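Local coordinates for malonyl coenzyme A-acyl carrier protein transacylase (Helicobacter pylori, PDB 2H1Y) that probably transfers the malonyl group of malonyl-CoA to holo acyl carrier protein, releasing CoA and yielding the malonyl-ACP used in fatty acid synthesis, at residues A[97-102]-A[236-241]; A[15-20]-A[281-286]; A[145-150]-A[176-181]; A[162-167]-A[182-187]; A[48-53]-A[121-126]. All blocks are in the same frame, centred on the assembly; numbering follows the deposited sequence.

Overall arrangement
Contacts 1 and 2 join neighbouring parallel strands of one mixed sheet in the larger, alpha/beta-hydrolase-like part. Their centres lie 11 Å apart, and strands 99-102 and 15-19 meet, with a probable hydrogen bond from Phe19 N to Leu101 O (2.7 Å). Contacts 3 and 4 (centres 9 Å apart) belong to the smaller ferredoxin-like subdomain, and both reach its antiparallel sheet, contact 4 through strand 165-172. The two groups are separate: contacts 1 and 3 have centres 24 Å apart, nearest atoms about 12 Å. As in related acyltransferases, the active site probably lies between these parts, near the end of strand 99-102. Contact 5 joins helices about 9 Å from contact 2 at the nearest atoms.

Contact 1: A[97-102]-A[236-241]; sequences PVFALG and EIISNA
Ala100 and Ile237 are parallel partners in the mixed sheet of the larger, alpha/beta-hydrolase-like part of this acyltransferase, where strand 236-238 runs beside strand 99-102. The short strand axes approach to 4.8 Å and are turned by 34°, a marked twist. Two backbone bonds flank Ile237, both made by Ala100: Ala100 N donates to Glu236 O at 3.1 Å, and Ile238 N donates to Ala100 O at the same distance. The second is the straighter, with an N-H...O angle of 158°. Ala100 O is also approached by Ile237 CA at 3.3 Å in a CA-H...O contact, giving this carbonyl two partners from the neighbouring strand.

On the face bearing Phe99, Leu101, Glu236 and Ile238 the side chains pack across the strand pair. With Phe99 CG between its own backbone N and carbonyl carbon (chi1 70°), the ring meets Ile238, whose CG1 lies 3.5 Å from Phe99 CD2. Earlier along the strands, Glu236 CG rests 3.7 Å from Phe99 CB; the extended chain beyond it takes the carboxylate to Arg276, with which OE1 forms a salt bridge. Cys269 of helix 266-271 touches both Leu101 and Ile238 and so covers part of this face, while strand 15-19 is the other neighbour of strand 99-102. Gly102 begins the Gly-X-Ser-X-Gly sequence that in this family forms the nucleophile elbow, so the strand probably leads straight into the active site. Just before Gly102 the apolar packing is looser, with Leu101 CG 4.4 Å from Ile238 CB.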
# COMPACT_ATOMS: atom_id res chain seq x y z
N PRO A 97 3.84 13.96 -11.24
CA PRO A 97 4.80 13.72 -10.17
C PRO A 97 6.09 13.21 -10.76
O PRO A 97 6.06 12.62 -11.84
CB PRO A 97 4.14 12.58 -9.38
CG PRO A 97 3.42 11.81 -10.40
CD PRO A 97 2.90 12.82 -11.40
N VAL A 98 7.21 13.40 -10.07
CA VAL A 98 8.47 12.81 -10.57
C VAL A 98 8.47 11.28 -10.45
O VAL A 98 8.89 10.60 -11.37
CB VAL A 98 9.81 13.55 -10.12
CG1 VAL A 98 9.54 14.75 -9.20
CG2 VAL A 98 10.86 12.59 -9.56
N PHE A 99 7.93 10.74 -9.36
CA PHE A 99 7.70 9.30 -9.25
C PHE A 99 6.55 9.01 -8.27
O PHE A 99 6.05 9.92 -7.61
CB PHE A 99 8.96 8.58 -8.79
CG PHE A 99 9.33 8.86 -7.35
CD1 PHE A 99 10.23 9.88 -7.03
CD2 PHE A 99 8.76 8.11 -6.31
CE1 PHE A 99 10.57 10.15 -5.70
CE2 PHE A 99 9.09 8.38 -4.98
CZ PHE A 99 10.00 9.41 -4.68
N ALA A 100 6.15 7.74 -8.19
CA ALA A 100 5.14 7.28 -7.22
C ALA A 100 5.61 6.02 -6.46
O ALA A 100 6.15 5.10 -7.06
CB ALA A 100 3.82 7.02 -7.92
N LEU A 101 5.38 6.00 -5.15
CA LEU A 101 5.77 4.91 -4.25
C LEU A 101 4.52 4.44 -3.49
O LEU A 101 3.73 5.27 -3.00
CB LEU A 101 6.78 5.43 -3.21
CG LEU A 101 7.92 4.60 -2.57
CD1 LEU A 101 8.38 5.23 -1.27
CD2 LEU A 101 7.63 3.12 -2.33
N GLY A 102 4.36 3.13 -3.38
CA GLY A 102 3.28 2.57 -2.60
C GLY A 102 3.82 1.67 -1.53
O GLY A 102 5.02 1.41 -1.47
N GLU A 236 6.82 7.07 -13.49
CA GLU A 236 7.48 5.84 -13.06
C GLU A 236 7.06 5.44 -11.65
O GLU A 236 6.67 6.28 -10.86
CB GLU A 236 9.00 6.02 -13.12
CG GLU A 236 9.63 6.94 -12.07
CD GLU A 236 11.13 7.16 -12.31
OE1 GLU A 236 11.82 7.61 -11.38
OE2 GLU A 236 11.62 6.89 -13.43
N ILE A 237 7.15 4.16 -11.33
CA ILE A 237 6.87 3.74 -9.96
C ILE A 237 8.08 3.01 -9.39
O ILE A 237 8.85 2.40 -10.14
CB ILE A 237 5.52 2.94 -9.82
CG1 ILE A 237 5.77 1.48 -9.56
CG2 ILE A 237 4.60 3.09 -11.05
CD1 ILE A 237 5.74 1.13 -8.13
N ILE A 238 8.24 3.08 -8.07
CA ILE A 238 9.36 2.45 -7.38
C ILE A 238 8.94 1.11 -6.78
O ILE A 238 7.96 1.03 -6.03
CB ILE A 238 9.93 3.38 -6.28
CG1 ILE A 238 9.97 4.83 -6.75
CG2 ILE A 238 11.31 2.92 -5.85
CD1 ILE A 238 10.95 5.14 -7.89
N SER A 239 9.66 0.05 -7.13
CA SER A 239 9.31 -1.29 -6.69
C SER A 239 9.64 -1.52 -5.21
O SER A 239 10.78 -1.35 -4.79
CB SER A 239 10.03 -2.31 -7.57
OG SER A 239 10.13 -3.59 -6.94
N ASN A 240 8.65 -1.92 -4.41
CA ASN A 240 8.93 -2.39 -3.06
C ASN A 240 9.89 -3.57 -3.08
O ASN A 240 10.64 -3.79 -2.12
CB ASN A 240 7.66 -2.83 -2.32
CG ASN A 240 6.71 -1.67 -2.00
OD1 ASN A 240 7.06 -0.49 -2.06
ND2 ASN A 240 5.50 -2.02 -1.62
N ALA A 241 9.89 -4.33 -4.18
CA ALA A 241 10.70 -5.55 -4.25
C ALA A 241 12.21 -5.31 -4.50
O ALA A 241 13.06 -5.90 -3.81
CB ALA A 241 10.11 -6.53 -5.24

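Contact 2: A[15-20]-A[281-286]; sequences YALLFP and FELGCG
Tyr15 meets Phe281 obliquely: Phe281 CE1 sits over one face of the Tyr15 ring, 3.6 Å from Tyr15 CD1, with the planes at 37°. A chi1 of 55° sets the Tyr15 ring between its backbone N and carbonyl carbon, and its hydroxyl is hydrogen-bonded to Lys96 N. Ala16 then supplies the first backbone link between these adjacent parallel strands of the mixed sheet in the alpha/beta-hydrolase-like part, its O accepting from Phe281 N at 2.8 Å. Leu17 shares a face with Phe281; its CD1 lies at the edge of the Phe281 ring, and its CG packs 3.7 Å from Leu283 CD1. Leu18 carries two bonds, donating from N to Phe281 O at 2.7 Å and accepting at O from Leu283 N at 2.8 Å. The Phe19 ring runs alongside Leu283, with Phe19 CZ 3.6 Å from Leu283 CD1. At Pro20 the strand has ended, and Pro20 CD presses on Leu283 O at 3.2 Å while CB lies near Glu282 OE1. That buried carboxylate is held from beyond the contact by the backbone N atoms of Leu289 and Lys290, at the start of helix 288-294. The pair sits mid-sheet between strands 99-102 and 301-304, with helix 69-90 touching Leu17, Phe19 and Leu283 and helix 105-116 covering Phe19.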
# COMPACT_ATOMS: atom_id res chain seq x y z
N TYR A 15 7.19 17.08 -6.83
CA TYR A 15 6.52 16.18 -5.91
C TYR A 15 6.51 14.70 -6.31
O TYR A 15 6.58 14.35 -7.49
CB TYR A 15 5.10 16.69 -5.63
CG TYR A 15 4.28 16.91 -6.87
CD1 TYR A 15 3.45 15.91 -7.36
CD2 TYR A 15 4.33 18.13 -7.55
CE1 TYR A 15 2.67 16.11 -8.50
CE2 TYR A 15 3.56 18.34 -8.71
CZ TYR A 15 2.73 17.33 -9.19
OH TYR A 15 1.96 17.52 -10.34
N ALA A 16 6.43 13.86 -5.28
CA ALA A 16 6.16 12.44 -5.43
C ALA A 16 4.81 12.04 -4.80
O ALA A 16 4.28 12.72 -3.91
CB ALA A 16 7.29 11.61 -4.85
N LEU A 17 4.26 10.93 -5.28
CA LEU A 17 2.98 10.42 -4.79
C LEU A 17 3.22 9.20 -3.92
O LEU A 17 4.09 8.38 -4.23
CB LEU A 17 2.07 10.05 -5.97
CG LEU A 17 1.19 11.08 -6.69
CD1 LEU A 17 1.78 12.46 -6.76
CD2 LEU A 17 0.87 10.60 -8.09
N LEU A 18 2.48 9.09 -2.82
CA LEU A 18 2.60 7.93 -1.95
C LEU A 18 1.25 7.25 -1.83
O LEU A 18 0.23 7.91 -1.56
CB LEU A 18 3.12 8.35 -0.57
CG LEU A 18 4.46 9.06 -0.46
CD1 LEU A 18 4.64 9.58 0.95
CD2 LEU A 18 5.58 8.12 -0.79
N PHE A 19 1.25 5.93 -2.01
CA PHE A 19 0.05 5.11 -1.97
C PHE A 19 0.10 4.09 -0.81
O PHE A 19 0.93 3.14 -0.80
CB PHE A 19 -0.17 4.42 -3.32
CG PHE A 19 -0.56 5.37 -4.42
CD1 PHE A 19 0.40 5.98 -5.20
CD2 PHE A 19 -1.91 5.68 -4.64
CE1 PHE A 19 0.04 6.88 -6.20
CE2 PHE A 19 -2.29 6.57 -5.64
CZ PHE A 19 -1.30 7.18 -6.43
N PRO A 20 -0.81 4.25 0.18
CA PRO A 20 -0.76 3.42 1.36
C PRO A 20 -1.35 2.05 1.09
O PRO A 20 -2.07 1.88 0.11
CB PRO A 20 -1.61 4.19 2.37
CG PRO A 20 -2.53 5.03 1.60
CD PRO A 20 -1.95 5.19 0.21
N PHE A 281 2.91 13.63 -1.63
CA PHE A 281 1.46 13.59 -1.40
C PHE A 281 1.01 12.17 -1.06
O PHE A 281 1.13 11.26 -1.89
CB PHE A 281 0.65 14.13 -2.60
CG PHE A 281 0.98 15.53 -3.01
CD1 PHE A 281 1.08 15.86 -4.34
CD2 PHE A 281 1.20 16.53 -2.07
CE1 PHE A 281 1.38 17.15 -4.75
CE2 PHE A 281 1.50 17.84 -2.46
CZ PHE A 281 1.59 18.15 -3.81
N GLU A 282 0.50 11.95 0.14
CA GLU A 282 -0.07 10.65 0.44
C GLU A 282 -1.50 10.65 -0.09
O GLU A 282 -2.36 11.33 0.49
CB GLU A 282 -0.05 10.33 1.95
CG GLU A 282 -0.37 8.88 2.25
CD GLU A 282 -0.05 8.44 3.67
OE1 GLU A 282 -0.20 7.24 3.96
OE2 GLU A 282 0.35 9.27 4.51
N LEU A 283 -1.74 9.90 -1.18
CA LEU A 283 -3.08 9.83 -1.78
C LEU A 283 -3.90 8.69 -1.24
O LEU A 283 -3.54 7.52 -1.40
CB LEU A 283 -3.02 9.72 -3.30
CG LEU A 283 -2.24 10.82 -4.00
CD1 LEU A 283 -2.28 10.56 -5.48
CD2 LEU A 283 -2.82 12.18 -3.66
N GLY A 284 -5.02 9.03 -0.60
CA GLY A 284 -5.88 8.02 -0.02
C GLY A 284 -6.08 8.24 1.45
O GLY A 284 -5.73 9.30 1.99
N CYS A 285 -6.65 7.25 2.13
CA CYS A 285 -6.97 7.41 3.53
C CYS A 285 -5.77 7.23 4.48
O CYS A 285 -4.84 6.49 4.18
CB CYS A 285 -8.07 6.44 3.91
SG CYS A 285 -8.30 6.33 5.69
N GLY A 286 -5.85 7.91 5.63
CA GLY A 286 -4.93 7.75 6.75
C GLY A 286 -3.71 8.64 6.63
O GLY A 286 -3.64 9.48 5.73

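Contact 3: A[145-150]-A[176-181]; sequences MVVLGV and VVLAGV
Met145, Val147 and Leu178 form the tight cluster of an antiparallel pair in the ferredoxin-like subdomain, whose four-stranded sheet has strands 175-179 and 142-148 at its centre. Leu178 CD1 is the meeting point: Met145 CE touches it at 3.7 Å and Val147 CG2 at 3.7 Å. The Met145 chain reaches it by running out extended and then bending at its last torsion (chi3 77°), which brings CE back beside the leucine. Val176 lies on the same face but joins mainly through its backbone. Helix 189-195 lies on this side, where Leu192 touches both Met145 and Val147.

The backbone beneath is held by two hydrogen-bonded pairs. Met145 N and Leu178 O are 2.8 Å apart, with the return bond from Leu178 N to Met145 O; Val147 N gives to Val176 O at 2.8 Å, and Val176 N returns a bond to Val147 O. Between them Val146 and Val177 form a non-hydrogen-bonded pair whose side chains occupy the other face. This side is looser: Val146 is partly exposed, and the pair meets through one methyl from each valine, Val146 CG2 to Val177 CG2 at 4.1 Å.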
# COMPACT_ATOMS: atom_id res chain seq x y z
N MET A 145 3.57 -9.61 12.37
CA MET A 145 3.89 -9.10 13.69
C MET A 145 4.82 -7.90 13.64
O MET A 145 5.99 -8.01 13.23
CB MET A 145 4.51 -10.23 14.53
CG MET A 145 5.03 -9.83 15.90
SD MET A 145 5.70 -11.22 16.85
CE MET A 145 7.29 -11.47 16.06
N VAL A 146 4.33 -6.75 14.08
CA VAL A 146 5.16 -5.53 14.13
C VAL A 146 6.18 -5.61 15.28
O VAL A 146 5.80 -5.82 16.42
CB VAL A 146 4.32 -4.22 14.25
CG1 VAL A 146 5.18 -3.01 14.08
CG2 VAL A 146 3.26 -4.15 13.20
N VAL A 147 7.45 -5.45 14.96
CA VAL A 147 8.49 -5.30 15.98
C VAL A 147 9.02 -3.86 15.95
O VAL A 147 9.15 -3.27 14.91
CB VAL A 147 9.67 -6.29 15.77
CG1 VAL A 147 10.56 -6.33 17.01
CG2 VAL A 147 9.17 -7.70 15.47
N LEU A 148 9.34 -3.31 17.12
CA LEU A 148 9.81 -1.93 17.20
C LEU A 148 11.13 -1.83 17.95
O LEU A 148 11.23 -2.27 19.09
CB LEU A 148 8.77 -1.07 17.90
CG LEU A 148 8.43 0.26 17.23
CD1 LEU A 148 7.02 0.15 16.59
CD2 LEU A 148 8.46 1.38 18.28
N GLY A 149 12.13 -1.26 17.31
CA GLY A 149 13.39 -0.99 17.97
C GLY A 149 14.52 -2.00 17.84
O GLY A 149 15.60 -1.79 18.40
N VAL A 150 14.29 -3.09 17.13
CA VAL A 150 15.39 -4.01 16.79
C VAL A 150 15.89 -3.73 15.37
O VAL A 150 15.09 -3.46 14.45
CB VAL A 150 14.99 -5.48 16.91
CG1 VAL A 150 16.22 -6.37 16.69
CG2 VAL A 150 14.37 -5.75 18.26
N VAL A 176 9.91 -3.05 11.91
CA VAL A 176 10.00 -4.20 11.02
C VAL A 176 8.82 -5.14 11.22
O VAL A 176 8.50 -5.53 12.34
CB VAL A 176 11.38 -4.93 11.16
CG1 VAL A 176 11.45 -6.21 10.35
CG2 VAL A 176 12.54 -3.98 10.72
N VAL A 177 8.15 -5.48 10.13
CA VAL A 177 7.03 -6.40 10.21
C VAL A 177 7.51 -7.79 9.80
O VAL A 177 8.15 -7.95 8.77
CB VAL A 177 5.87 -5.93 9.32
CG1 VAL A 177 4.68 -6.89 9.44
CG2 VAL A 177 5.45 -4.53 9.73
N LEU A 178 7.23 -8.78 10.65
CA LEU A 178 7.61 -10.16 10.39
C LEU A 178 6.39 -10.96 9.96
O LEU A 178 5.27 -10.62 10.33
CB LEU A 178 8.28 -10.80 11.60
CG LEU A 178 9.48 -10.07 12.23
CD1 LEU A 178 9.94 -10.78 13.50
CD2 LEU A 178 10.65 -9.81 11.28
N ALA A 179 6.61 -12.00 9.15
CA ALA A 179 5.49 -12.82 8.70
C ALA A 179 5.76 -14.28 9.02
O ALA A 179 6.91 -14.70 9.10
CB ALA A 179 5.24 -12.62 7.24
N GLY A 180 4.69 -15.05 9.20
CA GLY A 180 4.85 -16.48 9.43
C GLY A 180 3.75 -17.19 10.18
O GLY A 180 2.60 -16.73 10.22
N VAL A 181 4.11 -18.34 10.75
CA VAL A 181 3.18 -19.14 11.52
C VAL A 181 3.10 -18.48 12.88
O VAL A 181 4.13 -18.17 13.50
CB VAL A 181 3.62 -20.64 11.63
CG1 VAL A 181 2.63 -21.43 12.48
CG2 VAL A 181 3.75 -21.27 10.25

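Contact 4: A[162-167]-A[182-187]; sequences TKNVWC and KDDLKA
Val165 packs against Leu185 and Asp184 in a small contact made without any hydrogen bond across it, on the periphery of the chain where a tight turn leading into a strand lies against a single helical turn. Its apolar part is one methyl on another: Val165 CG1 reaches Leu185 CD2 at 3.6 Å. The second valine branch, CG2, faces the backbone of the helical turn and stands 3.8 Å from Asp184 O. With CG1 anti to the backbone N (chi1 -178°), Val165 divides its two methyls between the leucine side chain and the aspartate main chain.

These elements belong to the ferredoxin-like subdomain. Residues 162-165 form a type II beta turn between helix 152-160 and edge strand 165-172, with Asn164 at its third position and a positive phi (72°). Helix 182-185 follows strand 175-179 directly, and Val181 stands at its N-cap. Backbone bonding of Trp166 to Ala179 pairs the two strands, and that of Asn164 to Val181 ties the turn to the start of the helix. Behind the apolar pair, Leu185 continues onto Leu178 and Phe202, while Val165 also touches Cys159 of helix 152-160.

In the outer part of the contact polar groups come near one another without a bond. The Asp184 carboxylate lies across the side chain of Asn164 with its plane turned 70° from that of the amide. Its OD2 is 3.8 Å from Asn164 CB, while Asp184 OD1 and the carbonyl oxygen Lys163 O, two acceptors, are 3.8 Å apart.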
# COMPACT_ATOMS: atom_id res chain seq x y z
N THR A 162 15.72 -19.11 11.88
CA THR A 162 14.47 -19.52 12.55
C THR A 162 13.43 -20.02 11.56
O THR A 162 13.05 -19.30 10.64
CB THR A 162 13.84 -18.36 13.39
OG1 THR A 162 14.73 -17.98 14.46
CG2 THR A 162 12.49 -18.78 13.98
N LYS A 163 12.98 -21.25 11.76
CA LYS A 163 11.94 -21.85 10.92
C LYS A 163 10.62 -21.07 10.99
O LYS A 163 10.21 -20.61 12.06
CB LYS A 163 11.70 -23.33 11.30
CG LYS A 163 12.90 -24.28 11.00
CD LYS A 163 12.49 -25.79 11.11
CE LYS A 163 13.67 -26.74 11.45
NZ LYS A 163 14.67 -26.88 10.33
N ASN A 164 10.01 -20.89 9.82
CA ASN A 164 8.65 -20.37 9.69
C ASN A 164 8.43 -18.88 9.98
O ASN A 164 7.31 -18.45 10.21
CB ASN A 164 7.67 -21.28 10.43
CG ASN A 164 7.51 -22.66 9.75
OD1 ASN A 164 7.29 -23.67 10.41
ND2 ASN A 164 7.63 -22.69 8.42
N VAL A 165 9.49 -18.09 9.88
CA VAL A 165 9.44 -16.67 10.19
C VAL A 165 10.27 -15.90 9.17
O VAL A 165 11.40 -16.27 8.86
CB VAL A 165 9.97 -16.39 11.63
CG1 VAL A 165 9.88 -14.92 11.94
CG2 VAL A 165 9.19 -17.15 12.69
N TRP A 166 9.72 -14.82 8.65
CA TRP A 166 10.41 -14.01 7.67
C TRP A 166 10.17 -12.53 7.92
O TRP A 166 9.12 -12.14 8.41
CB TRP A 166 9.89 -14.36 6.27
CG TRP A 166 10.22 -15.76 5.80
CD1 TRP A 166 11.34 -16.16 5.10
CD2 TRP A 166 9.43 -16.95 5.99
NE1 TRP A 166 11.29 -17.51 4.85
CE2 TRP A 166 10.14 -18.02 5.39
CE3 TRP A 166 8.20 -17.20 6.60
CZ2 TRP A 166 9.66 -19.32 5.39
CZ3 TRP A 166 7.73 -18.50 6.60
CH2 TRP A 166 8.46 -19.55 6.01
N CYS A 167 11.15 -11.72 7.55
CA CYS A 167 10.98 -10.28 7.44
C CYS A 167 10.10 -9.89 6.25
O CYS A 167 10.35 -10.28 5.10
CB CYS A 167 12.35 -9.63 7.32
SG CYS A 167 13.38 -9.82 8.79
N LYS A 182 1.87 -18.21 13.29
CA LYS A 182 1.58 -17.49 14.52
C LYS A 182 2.46 -17.95 15.67
O LYS A 182 3.32 -17.20 16.11
CB LYS A 182 0.10 -17.64 14.88
CG LYS A 182 -0.28 -16.97 16.19
CD LYS A 182 -0.52 -15.51 15.98
CE LYS A 182 -2.00 -15.21 16.09
NZ LYS A 182 -2.26 -14.71 17.45
N ASP A 183 2.27 -19.18 16.13
CA ASP A 183 2.98 -19.66 17.31
C ASP A 183 4.48 -19.44 17.18
O ASP A 183 5.13 -19.08 18.15
CB ASP A 183 2.69 -21.13 17.60
CG ASP A 183 1.21 -21.43 17.74
OD1 ASP A 183 0.81 -22.54 17.33
OD2 ASP A 183 0.43 -20.58 18.26
N ASP A 184 5.00 -19.64 15.97
CA ASP A 184 6.42 -19.47 15.70
C ASP A 184 6.89 -18.03 15.88
O ASP A 184 8.04 -17.80 16.25
CB ASP A 184 6.76 -19.97 14.29
CG ASP A 184 6.79 -21.49 14.19
OD1 ASP A 184 7.80 -22.08 14.63
OD2 ASP A 184 5.83 -22.08 13.65
N LEU A 185 6.00 -17.07 15.62
CA LEU A 185 6.26 -15.64 15.87
C LEU A 185 6.05 -15.31 17.35
O LEU A 185 6.91 -14.73 18.03
CB LEU A 185 5.29 -14.78 15.05
CG LEU A 185 5.39 -14.71 13.52
CD1 LEU A 185 4.11 -14.13 12.94
CD2 LEU A 185 6.59 -13.89 13.11
N LYS A 186 4.86 -15.70 17.80
CA LYS A 186 4.37 -15.56 19.16
C LYS A 186 5.24 -16.34 20.14
O LYS A 186 4.77 -16.71 21.21
CB LYS A 186 2.93 -16.12 19.17
CG LYS A 186 1.94 -15.61 20.21
CD LYS A 186 0.58 -16.33 20.01
CE LYS A 186 -0.36 -16.15 21.21
NZ LYS A 186 0.09 -16.90 22.44
N ALA A 187 6.50 -16.59 19.77
CA ALA A 187 7.40 -17.45 20.54
C ALA A 187 8.82 -16.93 20.49
O ALA A 187 9.70 -17.42 21.20
CB ALA A 187 7.36 -18.89 20.03

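Contact 5: A[48-53]-A[121-126]; sequences SNALKV and KALKLT
Leu51 and Ala50, in the last turn of helix 38-51, pack against Leu123 and Lys124 on the side of helix 119-137, just before a Schellman motif ends the first helix. The contact is small and partly buried, a helix end meeting a helix flank, and it is made without hydrogen bonds between the two.

Apolar contacts come first. With CG anti to its own carbonyl carbon (chi1 -73°), Leu51 turns its two methyls to Leu123, and Leu51 CD1 lies 4.2 Å from Leu123 CB. Ala50 CB is 4.4 Å from Leu123 CD1, so the buried Leu123 receives both residues. Tyr77 of helix 69-90 also touches Leu123.

The hydrogen bonds are local to the helix end. Lys52, with positive phi, is the C-prime residue of the Schellman motif: Val53 N bonds Ser48 O at 3.2 Å, while the bond from Lys52 N to Asn49 O is weak. Lys52 also folds its side chain back, NZ donating to Asn49 O at 3.1 Å from above the carbonyl plane.

In charge terms the two lysine ammonium groups are near each other, Lys52 NZ and Lys124 NZ 6.0 Å apart, a mildly unfavourable pairing if both are protonated; both residues are exposed, so solvent probably screens the effect.

Carbon atoms also approach two backbone oxygens. Lys124 runs out extended beyond CG alongside the helix end, and its CE passes 4.1 Å from Ala50 O. From the other helix, Leu51 CD2 rests 3.9 Å from the backbone oxygen Leu123 O.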
# COMPACT_ATOMS: atom_id res chain seq x y z
N SER A 48 -19.30 -0.25 -6.44
CA SER A 48 -20.35 -1.14 -5.93
C SER A 48 -20.84 -2.14 -6.99
O SER A 48 -20.96 -3.33 -6.71
CB SER A 48 -21.52 -0.34 -5.32
OG SER A 48 -21.12 0.46 -4.20
N ASN A 49 -21.06 -1.65 -8.21
CA ASN A 49 -21.41 -2.52 -9.36
C ASN A 49 -20.32 -3.51 -9.71
O ASN A 49 -20.60 -4.70 -9.86
CB ASN A 49 -21.72 -1.70 -10.62
CG ASN A 49 -22.87 -0.74 -10.44
OD1 ASN A 49 -23.70 -0.88 -9.53
ND2 ASN A 49 -22.94 0.25 -11.32
N ALA A 50 -19.10 -3.01 -9.88
CA ALA A 50 -17.99 -3.86 -10.32
C ALA A 50 -17.74 -5.01 -9.35
O ALA A 50 -17.58 -6.16 -9.76
CB ALA A 50 -16.72 -3.04 -10.53
N LEU A 51 -17.75 -4.71 -8.05
CA LEU A 51 -17.43 -5.70 -7.05
C LEU A 51 -18.66 -6.45 -6.59
O LEU A 51 -18.54 -7.49 -5.90
CB LEU A 51 -16.68 -5.08 -5.87
CG LEU A 51 -15.24 -4.72 -6.24
CD1 LEU A 51 -14.58 -3.96 -5.12
CD2 LEU A 51 -14.42 -5.97 -6.59
N LYS A 52 -19.83 -5.94 -6.98
CA LYS A 52 -21.10 -6.62 -6.72
C LYS A 52 -21.28 -6.73 -5.22
O LYS A 52 -21.74 -7.76 -4.72
CB LYS A 52 -21.12 -8.01 -7.36
CG LYS A 52 -21.83 -8.09 -8.71
CD LYS A 52 -20.94 -7.76 -9.90
CE LYS A 52 -21.80 -7.47 -11.14
NZ LYS A 52 -21.09 -6.68 -12.20
N VAL A 53 -20.88 -5.67 -4.51
CA VAL A 53 -21.08 -5.50 -3.07
C VAL A 53 -21.32 -4.01 -2.86
O VAL A 53 -20.86 -3.22 -3.68
CB VAL A 53 -19.83 -5.92 -2.23
CG1 VAL A 53 -20.22 -6.10 -0.79
CG2 VAL A 53 -19.21 -7.21 -2.74
N LYS A 121 -11.02 -2.56 -13.56
CA LYS A 121 -10.02 -3.61 -13.63
C LYS A 121 -9.11 -3.65 -12.39
O LYS A 121 -8.71 -4.73 -11.94
CB LYS A 121 -9.19 -3.51 -14.90
CG LYS A 121 -9.84 -4.14 -16.12
CD LYS A 121 -8.80 -4.48 -17.18
CE LYS A 121 -9.44 -4.92 -18.49
NZ LYS A 121 -9.92 -3.74 -19.22
N ALA A 122 -8.78 -2.48 -11.85
CA ALA A 122 -7.91 -2.44 -10.68
C ALA A 122 -8.61 -2.92 -9.41
O ALA A 122 -8.03 -3.66 -8.61
CB ALA A 122 -7.34 -1.05 -10.48
N LEU A 123 -9.88 -2.53 -9.26
CA LEU A 123 -10.71 -3.03 -8.16
C LEU A 123 -10.77 -4.55 -8.20
O LEU A 123 -10.62 -5.20 -7.15
CB LEU A 123 -12.14 -2.46 -8.24
CG LEU A 123 -12.34 -0.95 -8.01
CD1 LEU A 123 -13.66 -0.49 -8.62
CD2 LEU A 123 -12.28 -0.58 -6.53
N LYS A 124 -10.97 -5.09 -9.40
CA LYS A 124 -11.11 -6.54 -9.57
C LYS A 124 -9.78 -7.24 -9.30
O LYS A 124 -9.75 -8.27 -8.60
CB LYS A 124 -11.65 -6.89 -10.96
CG LYS A 124 -13.19 -6.90 -11.04
CD LYS A 124 -13.67 -7.20 -12.47
CE LYS A 124 -15.05 -7.91 -12.48
NZ LYS A 124 -15.56 -8.19 -13.89
N LEU A 125 -8.70 -6.67 -9.80
CA LEU A 125 -7.38 -7.21 -9.48
C LEU A 125 -7.08 -7.15 -7.97
O LEU A 125 -6.64 -8.14 -7.39
CB LEU A 125 -6.28 -6.51 -10.29
CG LEU A 125 -4.85 -7.00 -10.01
CD1 LEU A 125 -4.56 -8.30 -10.72
CD2 LEU A 125 -3.85 -5.95 -10.42
N THR A 126 -7.34 -5.99 -7.34
CA THR A 126 -7.06 -5.83 -5.90
C THR A 126 -7.90 -6.78 -5.04
O THR A 126 -7.36 -7.43 -4.14
CB THR A 126 -7.19 -4.35 -5.40
OG1 THR A 126 -8.46 -3.82 -5.77
CG2 THR A 126 -6.06 -3.48 -5.98